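Local coordinates for protein cytosolic phospholipase A2 delta (Homo sapiens, PDB 5IZ5) that hydrolyses glycerophospholipids at the sn-2 position in a calcium-dependent manner, preferring linoleic acid there, and uses an N-terminal C2 domain to associate with membranes when calcium binds, at residues I52-L55 with M61-K64; F63-L68 with P74-A79; L83-V88 with R150-I155; I115-P120 with L124-S129. The protein carries 3 engineered substitutions. All coordinates share one frame; numbering follows the deposited sequence.

Contact 1: I52-L55 with M61-K64; sequences ILQL and MKFK
K62 runs alongside Q54 and slants across I52 of the neighbouring antiparallel strand, on the face of the sheet that those three residues share. From its CB, a first torsion of -88° sets CG beside the backbone N and anti to the carbonyl carbon, and from there the chain runs extended. CG lies against Q54 CG at 3.9 Å, the two side chains running side by side in the same direction. CD then meets the branch methyl of I52, with 4.1 Å between K62 CD and I52 CG2. At the tip NZ ends beside the last methyl of I52, K62 NZ to I52 CD1 being 4.1 Å. The methylenes of this exposed lysine thus serve as an apolar cover for I52.

The backbone fixes this register. L53 and F63 form a hydrogen-bonded pair, with L53 N to F63 O at 2.8 Å and F63 N to L53 O at 3.0 Å, the second bond nearly straight at 174°. I52 and K64 follow as a non-hydrogen-bonded pair, and I52 CA adds a CA-H...O contact of 3.3 Å to F63 O. On the other face L53 CB packs against F63 CB at 4.1 Å.

This is the hairpin of strands 49-55 and 62-64 in the C2 domain, 62-64 being an edge strand of a four-stranded sheet. Strand 91-98 flanks 49-55 on its other side, and L53 and F63 face strand 75-85, where the F63 ring meets those of F80 and F82.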
loop_
_atom_site.group_PDB
_atom_site.type_symbol
_atom_site.label_atom_id
_atom_site.label_comp_id
_atom_site.label_asym_id
_atom_site.label_seq_id
_atom_site.Cartn_x
_atom_site.Cartn_y
_atom_site.Cartn_z
ATOM N N ILE B 52 -1.841 28.790 17.503
ATOM C CA ILE B 52 -0.888 27.700 17.370
ATOM C C ILE B 52 -0.256 27.793 15.984
ATOM O O ILE B 52 -0.956 28.051 15.003
ATOM C CB ILE B 52 -1.583 26.341 17.601
ATOM C CG1 ILE B 52 -1.965 26.236 19.090
ATOM C CG2 ILE B 52 -0.700 25.176 17.168
ATOM C CD1 ILE B 52 -2.280 24.849 19.622
ATOM N N LEU B 53 1.065 27.612 15.919
ATOM C CA LEU B 53 1.775 27.495 14.649
ATOM C C LEU B 53 2.418 26.123 14.547
ATOM O O LEU B 53 3.159 25.701 15.441
ATOM C CB LEU B 53 2.868 28.551 14.505
ATOM C CG LEU B 53 2.518 30.018 14.738
ATOM C CD1 LEU B 53 3.734 30.877 14.429
ATOM C CD2 LEU B 53 1.337 30.457 13.890
ATOM N N GLN B 54 2.126 25.433 13.451
ATOM C CA GLN B 54 2.746 24.160 13.139
ATOM C C GLN B 54 3.225 24.213 11.702
ATOM O O GLN B 54 2.561 24.778 10.843
ATOM C CB GLN B 54 1.741 23.027 13.287
ATOM C CG GLN B 54 1.190 22.848 14.685
ATOM C CD GLN B 54 -0.065 22.007 14.651
ATOM O OE1 GLN B 54 -1.089 22.446 14.124
ATOM N NE2 GLN B 54 0.005 20.797 15.176
ATOM N N LEU B 55 4.369 23.601 11.448
ATOM C CA LEU B 55 4.910 23.496 10.107
ATOM C C LEU B 55 4.882 22.032 9.727
ATOM O O LEU B 55 5.335 21.185 10.491
ATOM C CB LEU B 55 6.340 24.032 10.064
ATOM C CG LEU B 55 6.994 24.177 8.690
ATOM C CD1 LEU B 55 6.297 25.237 7.849
ATOM C CD2 LEU B 55 8.471 24.504 8.835
ATOM N N MET B 61 7.099 20.113 16.701
ATOM C CA MET B 61 7.446 21.478 17.071
ATOM C C MET B 61 6.208 22.365 16.918
ATOM O O MET B 61 5.814 22.699 15.812
ATOM C CB MET B 61 8.572 21.975 16.146
ATOM C CG MET B 61 9.807 21.071 16.096
ATOM S SD MET B 61 10.786 21.061 17.609
ATOM C CE MET B 61 11.100 22.805 17.877
ATOM N N LYS B 62 5.582 22.721 18.032
ATOM C CA LYS B 62 4.431 23.607 18.052
ATOM C C LYS B 62 4.910 24.897 18.655
ATOM O O LYS B 62 5.673 24.870 19.610
ATOM C CB LYS B 62 3.336 23.074 18.981
ATOM C CG LYS B 62 2.344 22.121 18.348
ATOM C CD LYS B 62 1.067 22.039 19.155
ATOM C CE LYS B 62 0.219 20.830 18.794
ATOM N NZ LYS B 62 -1.120 20.899 19.440
ATOM N N PHE B 63 4.451 26.015 18.111
ATOM C CA PHE B 63 4.542 27.291 18.800
ATOM C C PHE B 63 3.146 27.738 19.219
ATOM O O PHE B 63 2.156 27.463 18.540
ATOM C CB PHE B 63 5.203 28.350 17.922
ATOM C CG PHE B 63 6.659 28.088 17.659
ATOM C CD1 PHE B 63 7.570 28.041 18.707
ATOM C CD2 PHE B 63 7.120 27.886 16.366
ATOM C CE1 PHE B 63 8.913 27.794 18.469
ATOM C CE2 PHE B 63 8.463 27.639 16.120
ATOM C CZ PHE B 63 9.362 27.595 17.172
ATOM N N LYS B 64 3.087 28.433 20.345
ATOM C CA LYS B 64 1.829 28.847 20.954
ATOM C C LYS B 64 1.998 30.274 21.456
ATOM O O LYS B 64 2.954 30.570 22.174
ATOM C CB LYS B 64 1.488 27.899 22.108
ATOM C CG LYS B 64 0.139 28.131 22.773
ATOM C CD LYS B 64 -0.128 27.087 23.850
ATOM C CE LYS B 64 -1.378 27.408 24.659
ATOM N NZ LYS B 64 -1.914 26.213 25.370
#

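Contact 2: F63-L68 with P74-A79; sequences FKTKTL and PVWNEA
T65 lies over one face of the W76 indole, crossing it at about a right angle: its CB stands 4.0 Å from the centroid of the W76 five-membered ring, 28° off the normal, a CH-pi contact. With chi1 at 64°, T65 OG1 sits between its own backbone N and carbonyl carbon, a place from which it donates to K66 O at 3.1 Å while also bonding to V51 N in the adjoining strand. L68 takes the opposite face of the ring. Its CG is 3.9 Å from W76 CD1, and L68 CD1, offset toward the rim, touches P74 CB, which covers the same face, at 3.8 Å. The indole is thus sandwiched between a threonine on one side and a leucine and a proline on the other.

Two residues on from W76, E78 extends its side chain to the same loop. Its OE2 receives K66 N at 2.9 Å through the syn lone pair, and the bond is almost straight at 172°. The ammonium of K66 stays 4.5 Å from E78 OE2, K66 NZ being near but not in a salt bridge. A leucine in place of E78 would probably leave K66 N without its acceptor, freeing the loop there to shift. N77 and E78 both face V32 in a G1 bulge.

The chemistry is mixed: the apolar ring faces anchor T65 and L68 of the segment that leaves strand 62-64, and a carboxylate accepts the backbone N-H of K66, probably helped by the nearby lysine charge.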
loop_
_atom_site.group_PDB
_atom_site.type_symbol
_atom_site.label_atom_id
_atom_site.label_comp_id
_atom_site.label_asym_id
_atom_site.label_seq_id
_atom_site.Cartn_x
_atom_site.Cartn_y
_atom_site.Cartn_z
ATOM N N PHE B 63 4.451 26.015 18.111
ATOM C CA PHE B 63 4.542 27.291 18.800
ATOM C C PHE B 63 3.146 27.738 19.219
ATOM O O PHE B 63 2.156 27.463 18.540
ATOM C CB PHE B 63 5.203 28.350 17.922
ATOM C CG PHE B 63 6.659 28.088 17.659
ATOM C CD1 PHE B 63 7.570 28.041 18.707
ATOM C CD2 PHE B 63 7.120 27.886 16.366
ATOM C CE1 PHE B 63 8.913 27.794 18.469
ATOM C CE2 PHE B 63 8.463 27.639 16.120
ATOM C CZ PHE B 63 9.362 27.595 17.172
ATOM N N LYS B 64 3.087 28.433 20.345
ATOM C CA LYS B 64 1.829 28.847 20.954
ATOM C C LYS B 64 1.998 30.274 21.456
ATOM O O LYS B 64 2.954 30.570 22.174
ATOM C CB LYS B 64 1.488 27.899 22.108
ATOM C CG LYS B 64 0.139 28.131 22.773
ATOM C CD LYS B 64 -0.128 27.087 23.850
ATOM C CE LYS B 64 -1.378 27.408 24.659
ATOM N NZ LYS B 64 -1.914 26.213 25.370
ATOM N N THR B 65 1.093 31.166 21.060
ATOM C CA THR B 65 1.099 32.525 21.594
ATOM C C THR B 65 0.557 32.484 23.011
ATOM O O THR B 65 0.080 31.449 23.475
ATOM C CB THR B 65 0.208 33.496 20.788
ATOM O OG1 THR B 65 -1.164 33.081 20.871
ATOM C CG2 THR B 65 0.649 33.578 19.330
ATOM N N LYS B 66 0.621 33.618 23.695
ATOM C CA LYS B 66 -0.072 33.771 24.964
ATOM C C LYS B 66 -1.574 33.734 24.721
ATOM O O LYS B 66 -2.044 34.085 23.635
ATOM C CB LYS B 66 0.315 35.084 25.635
ATOM C CG LYS B 66 1.742 35.099 26.153
ATOM C CD LYS B 66 1.992 36.298 27.052
ATOM C CE LYS B 66 3.465 36.443 27.397
ATOM N NZ LYS B 66 4.244 37.006 26.261
ATOM N N THR B 67 -2.316 33.279 25.725
ATOM C CA THR B 67 -3.769 33.295 25.674
ATOM C C THR B 67 -4.242 34.653 26.149
ATOM O O THR B 67 -3.846 35.110 27.217
ATOM C CB THR B 67 -4.388 32.203 26.566
ATOM O OG1 THR B 67 -3.949 30.918 26.114
ATOM C CG2 THR B 67 -5.913 32.262 26.515
ATOM N N LEU B 68 -5.077 35.306 25.349
ATOM C CA LEU B 68 -5.725 36.536 25.781
ATOM C C LEU B 68 -7.114 36.210 26.310
ATOM O O LEU B 68 -7.658 35.133 26.048
ATOM C CB LEU B 68 -5.761 37.564 24.650
ATOM C CG LEU B 68 -4.384 37.920 24.068
ATOM C CD1 LEU B 68 -4.467 39.191 23.240
ATOM C CD2 LEU B 68 -3.319 38.075 25.149
ATOM N N PRO B 74 -8.191 39.873 19.464
ATOM C CA PRO B 74 -6.913 39.794 20.170
ATOM C C PRO B 74 -5.749 40.432 19.416
ATOM O O PRO B 74 -5.703 40.373 18.189
ATOM C CB PRO B 74 -6.691 38.290 20.297
ATOM C CG PRO B 74 -7.381 37.724 19.105
ATOM C CD PRO B 74 -8.615 38.559 18.949
ATOM N N VAL B 75 -4.830 41.041 20.165
ATOM C CA VAL B 75 -3.575 41.563 19.623
ATOM C C VAL B 75 -2.428 40.918 20.397
ATOM O O VAL B 75 -2.189 41.263 21.553
ATOM C CB VAL B 75 -3.487 43.096 19.764
ATOM C CG1 VAL B 75 -2.155 43.618 19.228
ATOM C CG2 VAL B 75 -4.649 43.765 19.043
ATOM N N TRP B 76 -1.734 39.974 19.760
ATOM C CA TRP B 76 -0.637 39.249 20.405
ATOM C C TRP B 76 0.719 39.901 20.147
ATOM O O TRP B 76 1.518 40.080 21.069
ATOM C CB TRP B 76 -0.577 37.808 19.898
ATOM C CG TRP B 76 -1.750 36.950 20.250
ATOM C CD1 TRP B 76 -1.968 36.297 21.430
ATOM C CD2 TRP B 76 -2.848 36.612 19.396
ATOM N NE1 TRP B 76 -3.145 35.586 21.371
ATOM C CE2 TRP B 76 -3.705 35.762 20.133
ATOM C CE3 TRP B 76 -3.197 36.953 18.084
ATOM C CZ2 TRP B 76 -4.889 35.248 19.599
ATOM C CZ3 TRP B 76 -4.377 36.441 17.553
ATOM C CH2 TRP B 76 -5.205 35.594 18.308
ATOM N N ASN B 77 0.977 40.223 18.881
ATOM C CA ASN B 77 2.279 40.728 18.439
ATOM C C ASN B 77 3.451 39.873 18.944
ATOM O O ASN B 77 4.352 40.369 19.621
ATOM C CB ASN B 77 2.459 42.192 18.855
ATOM C CG ASN B 77 3.705 42.822 18.253
ATOM O OD1 ASN B 77 4.157 42.429 17.175
ATOM N ND2 ASN B 77 4.271 43.801 18.951
ATOM N N GLU B 78 3.420 38.581 18.623
ATOM C CA GLU B 78 4.507 37.666 18.963
ATOM C C GLU B 78 5.129 37.103 17.691
ATOM O O GLU B 78 4.422 36.808 16.721
ATOM C CB GLU B 78 4.001 36.523 19.844
ATOM C CG GLU B 78 3.608 36.949 21.247
ATOM C CD GLU B 78 3.059 35.797 22.066
ATOM O OE1 GLU B 78 3.770 34.782 22.216
ATOM O OE2 GLU B 78 1.920 35.910 22.566
ATOM N N ALA B 79 6.452 36.946 17.712
ATOM C CA ALA B 79 7.202 36.444 16.565
ATOM C C ALA B 79 7.842 35.102 16.886
ATOM O O ALA B 79 8.270 34.864 18.014
ATOM C CB ALA B 79 8.266 37.444 16.157
#

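Contact 3: L83-V88 with R150-I155; sequences LIQSQV and RPENLI
OE1 of Q85 is gripped twice, by Q87 N at 3.1 Å and by the S23 hydroxyl, and this leaves the amide nitrogen aimed across at E152. The Q87 donor lies in the carbonyl plane on a lone pair. On the other end, Q85 NE2 gives E152 OE1 a bond of 3.0 Å at 172°, running in the amide plane but meeting the carboxylate from 44° above its own plane. The bend at chi2 (49°) swings the Q85 amide toward E152, whose side chain comes out extended.

L154, two residues further along strand 152-156, pushes CD1 against the same amide, 3.8 Å from Q85 CD, and equally close to Q87 CB at 3.8 Å. Q87 itself belongs to the type I turn from Q85 to V88, so the glutamine side chain also braces its own turn.

A leucine at Q85 would probably cost E152 OE1 one of its donors and leave Q87 N without its side-chain acceptor, loosening the turn. E152 has a second commitment, its OE2 forming a salt bridge with R163. Buried between strands, the neutral glutamine bridges S23, the turn and a charged carboxylate, while the arginine probably keeps E152 ionised.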
loop_
_atom_site.group_PDB
_atom_site.type_symbol
_atom_site.label_atom_id
_atom_site.label_comp_id
_atom_site.label_asym_id
_atom_site.label_seq_id
_atom_site.Cartn_x
_atom_site.Cartn_y
_atom_site.Cartn_z
ATOM N N LEU B 83 13.671 27.246 10.796
ATOM C CA LEU B 83 14.606 26.966 9.705
ATOM C C LEU B 83 13.838 26.273 8.567
ATOM O O LEU B 83 13.165 25.267 8.787
ATOM C CB LEU B 83 15.793 26.124 10.186
ATOM C CG LEU B 83 17.155 26.523 9.571
ATOM C CD1 LEU B 83 17.480 27.995 9.813
ATOM C CD2 LEU B 83 18.294 25.658 10.098
ATOM N N ILE B 84 13.931 26.839 7.362
ATOM C CA ILE B 84 13.158 26.399 6.202
ATOM C C ILE B 84 14.070 25.852 5.095
ATOM O O ILE B 84 15.000 26.528 4.647
ATOM C CB ILE B 84 12.329 27.580 5.640
ATOM C CG1 ILE B 84 11.289 28.057 6.672
ATOM C CG2 ILE B 84 11.661 27.219 4.315
ATOM C CD1 ILE B 84 10.306 27.002 7.137
ATOM N N GLN B 85 13.796 24.623 4.664
ATOM C CA GLN B 85 14.478 24.000 3.525
ATOM C C GLN B 85 13.677 24.288 2.260
ATOM O O GLN B 85 12.548 23.827 2.108
ATOM C CB GLN B 85 14.623 22.491 3.753
ATOM C CG GLN B 85 15.192 21.679 2.602
ATOM C CD GLN B 85 16.457 22.272 2.020
ATOM O OE1 GLN B 85 16.441 22.830 0.927
ATOM N NE2 GLN B 85 17.560 22.153 2.746
ATOM N N SER B 86 14.269 25.061 1.354
ATOM C CA SER B 86 13.585 25.504 0.133
ATOM C C SER B 86 13.198 24.359 -0.813
ATOM O O SER B 86 12.270 24.495 -1.599
ATOM C CB SER B 86 14.460 26.511 -0.626
ATOM O OG SER B 86 15.685 25.918 -1.038
ATOM N N GLN B 87 13.907 23.236 -0.733
ATOM C CA GLN B 87 13.662 22.091 -1.614
ATOM C C GLN B 87 12.490 21.181 -1.212
ATOM O O GLN B 87 12.158 20.232 -1.952
ATOM C CB GLN B 87 14.920 21.239 -1.703
ATOM C CG GLN B 87 16.096 21.888 -2.405
ATOM C CD GLN B 87 15.731 22.484 -3.754
ATOM O OE1 GLN B 87 15.347 23.648 -3.822
ATOM N NE2 GLN B 87 15.840 21.701 -4.823
ATOM N N VAL B 88 11.867 21.436 -0.061
ATOM C CA VAL B 88 10.678 20.672 0.317
ATOM C C VAL B 88 9.448 21.559 0.327
ATOM O O VAL B 88 9.545 22.782 0.380
ATOM C CB VAL B 88 10.808 19.935 1.681
ATOM C CG1 VAL B 88 11.984 18.984 1.663
ATOM C CG2 VAL B 88 10.921 20.896 2.854
ATOM N N ARG B 150 26.083 25.727 6.928
ATOM C CA ARG B 150 26.423 24.840 5.806
ATOM C C ARG B 150 25.138 24.366 5.136
ATOM O O ARG B 150 24.066 24.466 5.729
ATOM C CB ARG B 150 27.235 23.620 6.279
ATOM C CG ARG B 150 26.491 22.653 7.195
ATOM C CD ARG B 150 27.299 21.392 7.470
ATOM N NE ARG B 150 26.662 20.522 8.469
ATOM C CZ ARG B 150 25.627 19.705 8.248
ATOM N NH1 ARG B 150 25.069 19.616 7.041
ATOM N NH2 ARG B 150 25.139 18.968 9.250
ATOM N N PRO B 151 25.236 23.835 3.905
ATOM C CA PRO B 151 24.020 23.289 3.306
ATOM C C PRO B 151 23.590 21.978 3.976
ATOM O O PRO B 151 24.421 21.256 4.521
ATOM C CB PRO B 151 24.418 23.035 1.840
ATOM C CG PRO B 151 25.811 23.556 1.670
ATOM C CD PRO B 151 26.411 23.643 3.037
ATOM N N GLU B 152 22.294 21.689 3.942
ATOM C CA GLU B 152 21.761 20.420 4.428
ATOM C C GLU B 152 22.002 19.337 3.386
ATOM O O GLU B 152 21.885 19.597 2.192
ATOM C CB GLU B 152 20.264 20.550 4.710
ATOM C CG GLU B 152 19.615 19.281 5.250
ATOM C CD GLU B 152 18.119 19.423 5.460
ATOM O OE1 GLU B 152 17.570 20.535 5.290
ATOM O OE2 GLU B 152 17.477 18.405 5.786
ATOM N N ASN B 153 22.338 18.132 3.839
ATOM C CA ASN B 153 22.498 16.987 2.946
ATOM C C ASN B 153 21.186 16.216 2.781
ATOM O O ASN B 153 20.797 15.426 3.653
ATOM C CB ASN B 153 23.595 16.050 3.457
ATOM C CG ASN B 153 24.970 16.700 3.445
ATOM O OD1 ASN B 153 25.313 17.444 2.521
ATOM N ND2 ASN B 153 25.766 16.421 4.470
ATOM N N LEU B 154 20.522 16.456 1.649
ATOM C CA LEU B 154 19.246 15.825 1.315
ATOM C C LEU B 154 19.436 14.623 0.400
ATOM O O LEU B 154 20.436 14.541 -0.309
ATOM C CB LEU B 154 18.358 16.823 0.583
ATOM C CG LEU B 154 18.082 18.178 1.224
ATOM C CD1 LEU B 154 17.265 19.028 0.270
ATOM C CD2 LEU B 154 17.362 18.006 2.550
ATOM N N ILE B 155 18.465 13.707 0.424
ATOM C CA ILE B 155 18.353 12.618 -0.553
ATOM C C ILE B 155 16.941 12.650 -1.132
ATOM O O ILE B 155 15.976 12.670 -0.367
ATOM C CB ILE B 155 18.609 11.232 0.074
ATOM C CG1 ILE B 155 19.999 11.199 0.725
ATOM C CG2 ILE B 155 18.501 10.133 -0.983
ATOM C CD1 ILE B 155 20.246 9.995 1.614
#

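Contact 4: I115-P120 with L124-S129; sequences ISEVLP and LRKTFS
E117 meets K126 where the C2 beta sandwich passes from one sheet to the other, in the loop between strands 106-114 and 124-129, which leans back on the strand it is about to enter. E117 belongs to the 3-10 turn 115-117. With CG anti to the backbone N (chi1 -171°) and the rest of the chain extended, it reaches along the surface to K126. The two side chains approach from opposite directions and meet in a salt bridge, E117 OE2 to K126 NZ at 3.1 Å, whose hydrogen bond is weak. A stronger hold on that oxygen comes from the Y113 hydroxyl, so the carboxylate is shared between a tyrosine of strand 106-114 and a lysine of strand 124-129. On its way E117 crosses L124 at about a right angle, its CG resting 4.0 Å from L124 CD2.

V118 follows, a buried residue. Its CB makes a looser contact of 4.3 Å with L124 CD2, and beyond that its side chain packs on F142 and M144 of strand 137-146, the partner of 124-129. One leucine methyl therefore serves both residues: L124 CD2 touches the acidic chain on one hand, at 3.8 Å from E117 OE2, and the buried valine on the other.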
loop_
_atom_site.group_PDB
_atom_site.type_symbol
_atom_site.label_atom_id
_atom_site.label_comp_id
_atom_site.label_asym_id
_atom_site.label_seq_id
_atom_site.Cartn_x
_atom_site.Cartn_y
_atom_site.Cartn_z
ATOM N N ILE B 115 4.233 28.466 2.289
ATOM C CA ILE B 115 5.173 29.570 2.486
ATOM C C ILE B 115 6.124 29.801 1.299
ATOM O O ILE B 115 6.970 30.677 1.372
ATOM C CB ILE B 115 6.007 29.406 3.784
ATOM C CG1 ILE B 115 6.861 28.138 3.728
ATOM C CG2 ILE B 115 5.098 29.396 5.009
ATOM C CD1 ILE B 115 8.009 28.132 4.712
ATOM N N SER B 116 6.004 29.039 0.213
ATOM C CA SER B 116 6.818 29.296 -0.979
ATOM C C SER B 116 6.513 30.667 -1.589
ATOM O O SER B 116 7.312 31.187 -2.361
ATOM C CB SER B 116 6.645 28.192 -2.030
ATOM O OG SER B 116 5.316 28.125 -2.515
ATOM N N GLU B 117 5.369 31.253 -1.232
ATOM C CA GLU B 117 5.039 32.622 -1.636
ATOM C C GLU B 117 6.024 33.652 -1.078
ATOM O O GLU B 117 6.268 34.678 -1.712
ATOM C CB GLU B 117 3.620 33.003 -1.182
ATOM C CG GLU B 117 3.129 34.335 -1.749
ATOM C CD GLU B 117 1.794 34.791 -1.183
ATOM O OE1 GLU B 117 1.160 35.673 -1.797
ATOM O OE2 GLU B 117 1.378 34.292 -0.124
ATOM N N VAL B 118 6.569 33.391 0.108
ATOM C CA VAL B 118 7.440 34.364 0.775
ATOM C C VAL B 118 8.852 34.311 0.169
ATOM O O VAL B 118 9.555 33.303 0.242
ATOM C CB VAL B 118 7.414 34.256 2.331
ATOM C CG1 VAL B 118 7.573 32.831 2.824
ATOM C CG2 VAL B 118 8.460 35.164 2.967
ATOM N N LEU B 119 9.240 35.415 -0.463
ATOM C CA LEU B 119 10.531 35.521 -1.138
ATOM C C LEU B 119 11.566 36.155 -0.210
ATOM O O LEU B 119 11.241 37.078 0.540
ATOM C CB LEU B 119 10.382 36.340 -2.421
ATOM C CG LEU B 119 9.425 35.734 -3.456
ATOM C CD1 LEU B 119 9.128 36.731 -4.566
ATOM C CD2 LEU B 119 9.987 34.438 -4.027
ATOM N N PRO B 120 12.816 35.656 -0.251
ATOM C CA PRO B 120 13.845 36.139 0.676
ATOM C C PRO B 120 14.094 37.641 0.557
ATOM O O PRO B 120 14.127 38.175 -0.549
ATOM C CB PRO B 120 15.094 35.329 0.292
ATOM C CG PRO B 120 14.805 34.725 -1.037
ATOM C CD PRO B 120 13.319 34.597 -1.142
ATOM N N LEU B 124 6.561 40.125 3.761
ATOM C CA LEU B 124 5.236 39.886 3.211
ATOM C C LEU B 124 4.193 40.034 4.316
ATOM O O LEU B 124 4.233 39.315 5.316
ATOM C CB LEU B 124 5.173 38.492 2.583
ATOM C CG LEU B 124 3.927 38.146 1.763
ATOM C CD1 LEU B 124 3.797 39.040 0.538
ATOM C CD2 LEU B 124 3.971 36.683 1.349
ATOM N N ARG B 125 3.283 40.989 4.142
ATOM C CA ARG B 125 2.162 41.180 5.062
ATOM C C ARG B 125 0.940 40.454 4.535
ATOM O O ARG B 125 0.584 40.590 3.365
ATOM C CB ARG B 125 1.869 42.668 5.282
ATOM C CG ARG B 125 2.711 43.279 6.391
ATOM C CD ARG B 125 2.703 44.793 6.360
ATOM N NE ARG B 125 3.748 45.336 7.237
ATOM C CZ ARG B 125 4.424 46.462 7.017
ATOM N NH1 ARG B 125 4.205 47.188 5.925
ATOM N NH2 ARG B 125 5.346 46.861 7.891
ATOM N N LYS B 126 0.314 39.669 5.408
ATOM C CA LYS B 126 -0.804 38.818 5.030
ATOM C C LYS B 126 -1.984 39.007 5.985
ATOM O O LYS B 126 -1.806 39.090 7.201
ATOM C CB LYS B 126 -0.353 37.353 5.023
ATOM C CG LYS B 126 0.188 36.869 3.682
ATOM C CD LYS B 126 -0.933 36.292 2.834
ATOM C CE LYS B 126 -0.538 36.188 1.377
ATOM N NZ LYS B 126 -1.453 35.287 0.627
ATOM N N THR B 127 -3.183 39.103 5.414
ATOM C CA THR B 127 -4.423 39.043 6.176
ATOM C C THR B 127 -5.183 37.820 5.683
ATOM O O THR B 127 -5.604 37.773 4.529
ATOM C CB THR B 127 -5.278 40.315 5.996
ATOM O OG1 THR B 127 -4.587 41.432 6.563
ATOM C CG2 THR B 127 -6.644 40.175 6.688
ATOM N N PHE B 128 -5.346 36.833 6.559
ATOM C CA PHE B 128 -6.000 35.579 6.196
ATOM C C PHE B 128 -7.484 35.629 6.545
ATOM O O PHE B 128 -7.840 36.050 7.648
ATOM C CB PHE B 128 -5.335 34.412 6.923
ATOM C CG PHE B 128 -3.907 34.161 6.504
ATOM C CD1 PHE B 128 -3.626 33.595 5.270
ATOM C CD2 PHE B 128 -2.847 34.467 7.351
ATOM C CE1 PHE B 128 -2.317 33.351 4.878
ATOM C CE2 PHE B 128 -1.534 34.225 6.967
ATOM C CZ PHE B 128 -1.269 33.666 5.728
ATOM N N SER B 129 -8.328 35.181 5.614
ATOM C CA SER B 129 -9.788 35.197 5.773
ATOM C C SER B 129 -10.344 33.795 5.667
ATOM O O SER B 129 -9.879 33.020 4.846
ATOM C CB SER B 129 -10.461 36.039 4.693
ATOM O OG SER B 129 -11.806 35.620 4.501
#

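Along the chain contacts 1 and 2 come first, contact 2 beginning on the strand 62-64 where contact 1 ends; contact 3 opens after both, and contact 4 falls within the mostly beta stretch that contact 3 spans. Contacts 1 and 2 have centres about 12 Å apart and share F63 and K64; contacts 2 and 3 sit on the two ends of strand 75-85, their centres about 29 Å apart. I84 ties the middle together: its CD1 packs on L55 CD2 and on I115 CD1, 3.5 Å each. Together they link the two sheets of the N-terminal C2 domain, and contact 3 extends this to strand 152-156, which pairs with strand 160-172.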